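Uncharacterized protein (Enterococcus faecalis, PDB 2QRU) is of unknown function but has an alpha/beta-hydrolase fold and is probably a hydrolase with a serine nucleophile. Local coordinates at residues G99-S104 / F126-Y131; P212-A217 / T240-Y245. One frame throughout, in Å; residues are numbered along the deposited sequence.

Interaction 1: residues G99-S104 / F126-Y131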
# COMPACT_ATOMS: atom_id res chain seq x y z
N GLY A 99 -2.10 12.85 4.54
CA GLY A 99 -2.88 11.62 4.50
C GLY A 99 -2.03 10.49 3.98
O GLY A 99 -0.90 10.71 3.52
N LEU A 100 -2.56 9.27 4.04
CA LEU A 100 -1.82 8.13 3.48
C LEU A 100 -2.72 7.48 2.42
O LEU A 100 -3.95 7.50 2.54
CB LEU A 100 -1.49 7.09 4.53
CG LEU A 100 -0.61 7.57 5.69
CD1 LEU A 100 -0.51 6.45 6.77
CD2 LEU A 100 0.78 8.02 5.23
N CYS A 101 -2.10 6.84 1.43
CA CYS A 101 -2.87 6.08 0.44
C CYS A 101 -2.10 4.81 0.13
O CYS A 101 -0.88 4.86 -0.09
CB CYS A 101 -3.03 6.90 -0.83
SG CYS A 101 -3.89 6.03 -2.21
N GLY A 102 -2.79 3.68 0.11
CA GLY A 102 -2.09 2.37 -0.07
C GLY A 102 -2.82 1.51 -1.08
O GLY A 102 -4.06 1.43 -1.06
N ARG A 103 -2.04 0.82 -1.91
CA ARG A 103 -2.57 -0.05 -2.96
C ARG A 103 -2.22 -1.50 -2.57
O ARG A 103 -1.04 -1.87 -2.53
CB ARG A 103 -1.85 0.31 -4.25
CG ARG A 103 -2.21 -0.59 -5.40
CD ARG A 103 -1.56 -0.05 -6.69
NE ARG A 103 -1.87 -0.81 -7.89
CZ ARG A 103 -1.52 -0.37 -9.10
NH1 ARG A 103 -0.90 0.81 -9.19
NH2 ARG A 103 -1.80 -1.07 -10.20
N SER A 104 -3.25 -2.31 -2.32
CA SER A 104 -3.10 -3.74 -1.98
C SER A 104 -2.16 -3.93 -0.77
O SER A 104 -2.48 -3.46 0.34
CB SER A 104 -2.71 -4.56 -3.21
OG SER A 104 -2.82 -5.94 -2.88
N PHE A 126 -6.14 11.53 7.15
CA PHE A 126 -7.06 10.59 6.52
C PHE A 126 -6.28 9.48 5.83
O PHE A 126 -5.05 9.58 5.65
CB PHE A 126 -7.93 11.32 5.49
CG PHE A 126 -7.14 11.92 4.36
CD1 PHE A 126 -6.83 11.16 3.21
CD2 PHE A 126 -6.73 13.25 4.43
CE1 PHE A 126 -6.07 11.73 2.14
CE2 PHE A 126 -5.99 13.83 3.41
CZ PHE A 126 -5.66 13.07 2.25
N LEU A 127 -7.02 8.46 5.43
CA LEU A 127 -6.44 7.26 4.84
C LEU A 127 -7.21 6.88 3.58
O LEU A 127 -8.44 7.09 3.56
CB LEU A 127 -6.54 6.10 5.82
CG LEU A 127 -5.97 6.29 7.26
CD1 LEU A 127 -6.35 5.08 8.10
CD2 LEU A 127 -4.43 6.47 7.12
N VAL A 128 -6.55 6.34 2.56
CA VAL A 128 -7.28 5.87 1.37
C VAL A 128 -6.77 4.46 1.10
O VAL A 128 -5.57 4.24 0.88
CB VAL A 128 -7.02 6.81 0.14
CG1 VAL A 128 -7.73 6.26 -1.11
CG2 VAL A 128 -7.46 8.27 0.45
N ASN A 129 -7.66 3.49 1.23
CA ASN A 129 -7.35 2.08 1.06
C ASN A 129 -7.91 1.55 -0.27
O ASN A 129 -9.13 1.50 -0.44
CB ASN A 129 -8.04 1.28 2.17
CG ASN A 129 -7.94 -0.19 1.92
OD1 ASN A 129 -6.85 -0.69 1.73
ND2 ASN A 129 -9.07 -0.88 1.94
N PHE A 130 -7.01 1.15 -1.16
CA PHE A 130 -7.37 0.38 -2.36
C PHE A 130 -7.08 -1.08 -2.07
O PHE A 130 -5.91 -1.50 -2.12
CB PHE A 130 -6.56 0.88 -3.55
CG PHE A 130 -7.09 2.16 -4.10
CD1 PHE A 130 -8.11 2.13 -5.06
CD2 PHE A 130 -6.57 3.36 -3.69
CE1 PHE A 130 -8.65 3.34 -5.58
CE2 PHE A 130 -7.07 4.57 -4.20
CZ PHE A 130 -8.11 4.57 -5.14
N TYR A 131 -8.14 -1.83 -1.71
CA TYR A 131 -8.12 -3.30 -1.58
C TYR A 131 -6.91 -3.86 -0.78
O TYR A 131 -6.28 -4.86 -1.15
CB TYR A 131 -8.33 -3.98 -2.94
CG TYR A 131 -7.60 -3.35 -4.11
CD1 TYR A 131 -6.27 -3.65 -4.38
CD2 TYR A 131 -8.25 -2.44 -4.95
CE1 TYR A 131 -5.59 -3.07 -5.47
CE2 TYR A 131 -7.58 -1.83 -6.03
CZ TYR A 131 -6.26 -2.15 -6.28
OH TYR A 131 -5.64 -1.57 -7.42
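The strand that leads into the probable nucleophile elbow of this alpha/beta-hydrolase pairs here with the next parallel strand of the central sheet. Strands 98-103 and 127-130 are the two strand arms of a beta-alpha-beta unit whose helix is 105-119. Five backbone hydrogen bonds join them, beginning with Leu100 N to Phe126 O at 3.0 Å and ending with Ser104 N to Phe130 O at 2.8 Å. The last bond ties the backbone of the probable nucleophile to the neighbouring strand. Ser104 has a strained backbone (phi 54°, psi -112°), as expected for the nucleophile in a GxSxG turn. Its OG is hydrogen-bonded to His249 NE2, consistent with a Ser-His-Asp triad completed by Asp221.

At the other end, Gly99 CA sits over the centre of the Phe126 ring, 3.8 Å from its centroid, in a CH-pi contact. Phe126 CG lies between its backbone N and carbonyl carbon (chi1 63°), which swings the ring across to Gly99. Leu100 and Leu127 run side by side, with CD1 and CD2 respectively 3.9 Å apart. Cys101 and Phe130 lie on the opposite face of the sheet from these leucines. Cys101 SG approaches the edge of the Phe130 ring, 4.0 Å from CE2. Arg103 extends alongside Tyr131, its guanidinium plane nearly perpendicular to the ring. Asp250 OD1 joins the two, in a salt bridge with Arg103 NE and a hydrogen bond with Tyr131 OH. Beside the elbow, Ser104 CB meets the edge of the Tyr131 ring, 3.9 Å from CD1.

Interaction 2: residues P212-A217 / T240-Y245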
# COMPACT_ATOMS: atom_id res chain seq x y z
N PRO A 212 -10.25 9.07 9.51
CA PRO A 212 -11.20 8.66 8.46
C PRO A 212 -10.56 8.04 7.25
O PRO A 212 -9.50 8.51 6.76
CB PRO A 212 -11.90 9.96 8.07
CG PRO A 212 -11.85 10.74 9.40
CD PRO A 212 -10.43 10.47 9.85
N CYS A 213 -11.21 7.00 6.76
CA CYS A 213 -10.67 6.25 5.66
C CYS A 213 -11.69 6.11 4.51
O CYS A 213 -12.93 5.90 4.78
CB CYS A 213 -10.26 4.87 6.21
SG CYS A 213 -9.62 3.79 4.87
N PHE A 214 -11.22 6.29 3.28
CA PHE A 214 -11.98 5.92 2.08
C PHE A 214 -11.46 4.58 1.60
O PHE A 214 -10.26 4.43 1.30
CB PHE A 214 -11.79 6.95 0.97
CG PHE A 214 -12.58 6.65 -0.27
CD1 PHE A 214 -12.11 5.72 -1.23
CD2 PHE A 214 -13.82 7.30 -0.47
CE1 PHE A 214 -12.86 5.47 -2.39
CE2 PHE A 214 -14.60 7.03 -1.62
CZ PHE A 214 -14.13 6.13 -2.58
N SER A 215 -12.35 3.59 1.57
CA SER A 215 -11.92 2.19 1.36
C SER A 215 -12.71 1.60 0.20
O SER A 215 -13.91 1.78 0.12
CB SER A 215 -12.23 1.36 2.61
OG SER A 215 -11.81 -0.00 2.46
N THR A 216 -12.03 0.87 -0.69
CA THR A 216 -12.69 0.32 -1.88
C THR A 216 -12.01 -1.00 -2.31
O THR A 216 -10.81 -1.18 -2.15
CB THR A 216 -12.65 1.35 -3.04
OG1 THR A 216 -13.29 0.81 -4.20
CG2 THR A 216 -11.18 1.73 -3.41
N ALA A 217 -12.82 -1.90 -2.87
CA ALA A 217 -12.34 -3.21 -3.34
C ALA A 217 -13.42 -3.81 -4.18
O ALA A 217 -14.60 -3.43 -4.07
CB ALA A 217 -12.03 -4.13 -2.18
N THR A 240 -15.79 5.49 4.81
CA THR A 240 -16.64 5.14 3.68
C THR A 240 -16.08 3.88 3.02
O THR A 240 -14.87 3.76 2.82
CB THR A 240 -16.61 6.32 2.65
OG1 THR A 240 -17.23 7.48 3.24
CG2 THR A 240 -17.34 5.95 1.39
N PHE A 241 -16.98 2.95 2.68
CA PHE A 241 -16.61 1.79 1.85
C PHE A 241 -17.41 1.86 0.55
O PHE A 241 -18.66 1.97 0.57
CB PHE A 241 -16.90 0.47 2.53
CG PHE A 241 -16.79 -0.70 1.60
CD1 PHE A 241 -15.54 -1.10 1.14
CD2 PHE A 241 -17.93 -1.41 1.21
CE1 PHE A 241 -15.41 -2.19 0.23
CE2 PHE A 241 -17.81 -2.51 0.30
CZ PHE A 241 -16.55 -2.89 -0.18
N LYS A 242 -16.70 1.81 -0.57
CA LYS A 242 -17.32 1.80 -1.89
C LYS A 242 -16.90 0.54 -2.61
O LYS A 242 -15.73 0.35 -2.90
CB LYS A 242 -16.94 3.05 -2.72
CG LYS A 242 -17.37 4.40 -2.12
CD LYS A 242 -18.86 4.43 -2.01
CE LYS A 242 -19.36 5.82 -1.72
NZ LYS A 242 -20.80 5.90 -2.11
N ALA A 243 -17.85 -0.35 -2.87
CA ALA A 243 -17.53 -1.55 -3.64
C ALA A 243 -17.44 -1.22 -5.12
O ALA A 243 -18.12 -0.30 -5.61
CB ALA A 243 -18.60 -2.61 -3.44
N VAL A 244 -16.61 -1.96 -5.84
CA VAL A 244 -16.81 -2.09 -7.29
C VAL A 244 -17.12 -3.56 -7.54
O VAL A 244 -16.81 -4.42 -6.70
CB VAL A 244 -15.62 -1.58 -8.12
CG1 VAL A 244 -15.29 -0.11 -7.78
CG2 VAL A 244 -14.41 -2.44 -7.92
N TYR A 245 -17.74 -3.84 -8.68
CA TYR A 245 -18.24 -5.17 -8.92
C TYR A 245 -17.57 -5.77 -10.16
O TYR A 245 -17.22 -5.05 -11.10
CB TYR A 245 -19.80 -5.14 -8.99
CG TYR A 245 -20.42 -4.82 -7.63
CD1 TYR A 245 -20.51 -5.79 -6.63
CD2 TYR A 245 -20.85 -3.53 -7.32
CE1 TYR A 245 -21.03 -5.50 -5.36
CE2 TYR A 245 -21.38 -3.23 -6.05
CZ TYR A 245 -21.46 -4.22 -5.08
OH TYR A 245 -21.97 -3.93 -3.82
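Strands 213-217 and 240-244 run parallel with an 18° angle between their axes, joined by backbone bonds from Thr240 N to Cys213 O, Ser215 N to Thr240 O, Lys242 N to Ser215 O and Val244 N to Ala217 O. The last is 3.1 Å long, and its donor stands well above the carbonyl plane. Near this end the Thr216 side chain adds a bond of its own. Its OG1 donates to Lys242 O at 2.8 Å. With OG1 anti to the backbone N (chi1 180°), the hydroxyl faces the neighbouring strand. Ala217 N, which is 3.7 Å from Lys242 O, is buried without a hydrogen-bond partner.

Strand 240-244 is the outermost strand at this end of the alpha/beta-hydrolase sheet. Helix 227-235 makes the beta-alpha-beta crossover that links it to 213-218. Helix 258-272 packs on the face that carries Phe214, Thr216, Thr240 and Lys242. There the Phe214 side chain lies roughly perpendicular to that of Lys242, with ring atom CZ 3.7 Å from Lys242 CG. A kink at the second torsion of Lys242 (-61°) then carries its amino end off from strand 213-217. On the other face, Phe241 CD1 is 3.5 Å from Ser215 O. Helix 227-235 packs against Phe241 through Lys230 and Arg234. Ser215 OG is hydrogen-bonded to Ser229 O and Asn129 ND2, and lies 4.1 Å from Phe241 CD1.

Overall arrangement
Both interactions belong to one mixed sheet, and their centres are about 10 Å apart. Both segments of interaction 1 precede those of interaction 2 in the sequence. The four strands lie in the order 98-103, 127-130, 213-218, 240-244, all parallel. Strands 127-130 and 213-218 join the two contacts directly: Asn129 N to Phe214 O and Tyr131 N to Thr216 O are probable hydrogen bonds, each 2.8 Å. Phe130 CD1 also packs on Thr216 CG2 at 3.5 Å. Interaction 1 lies near the centre of the chain and carries the probable nucleophile. Interaction 2 extends the sheet outward to its edge, with Ala217 near the probable triad.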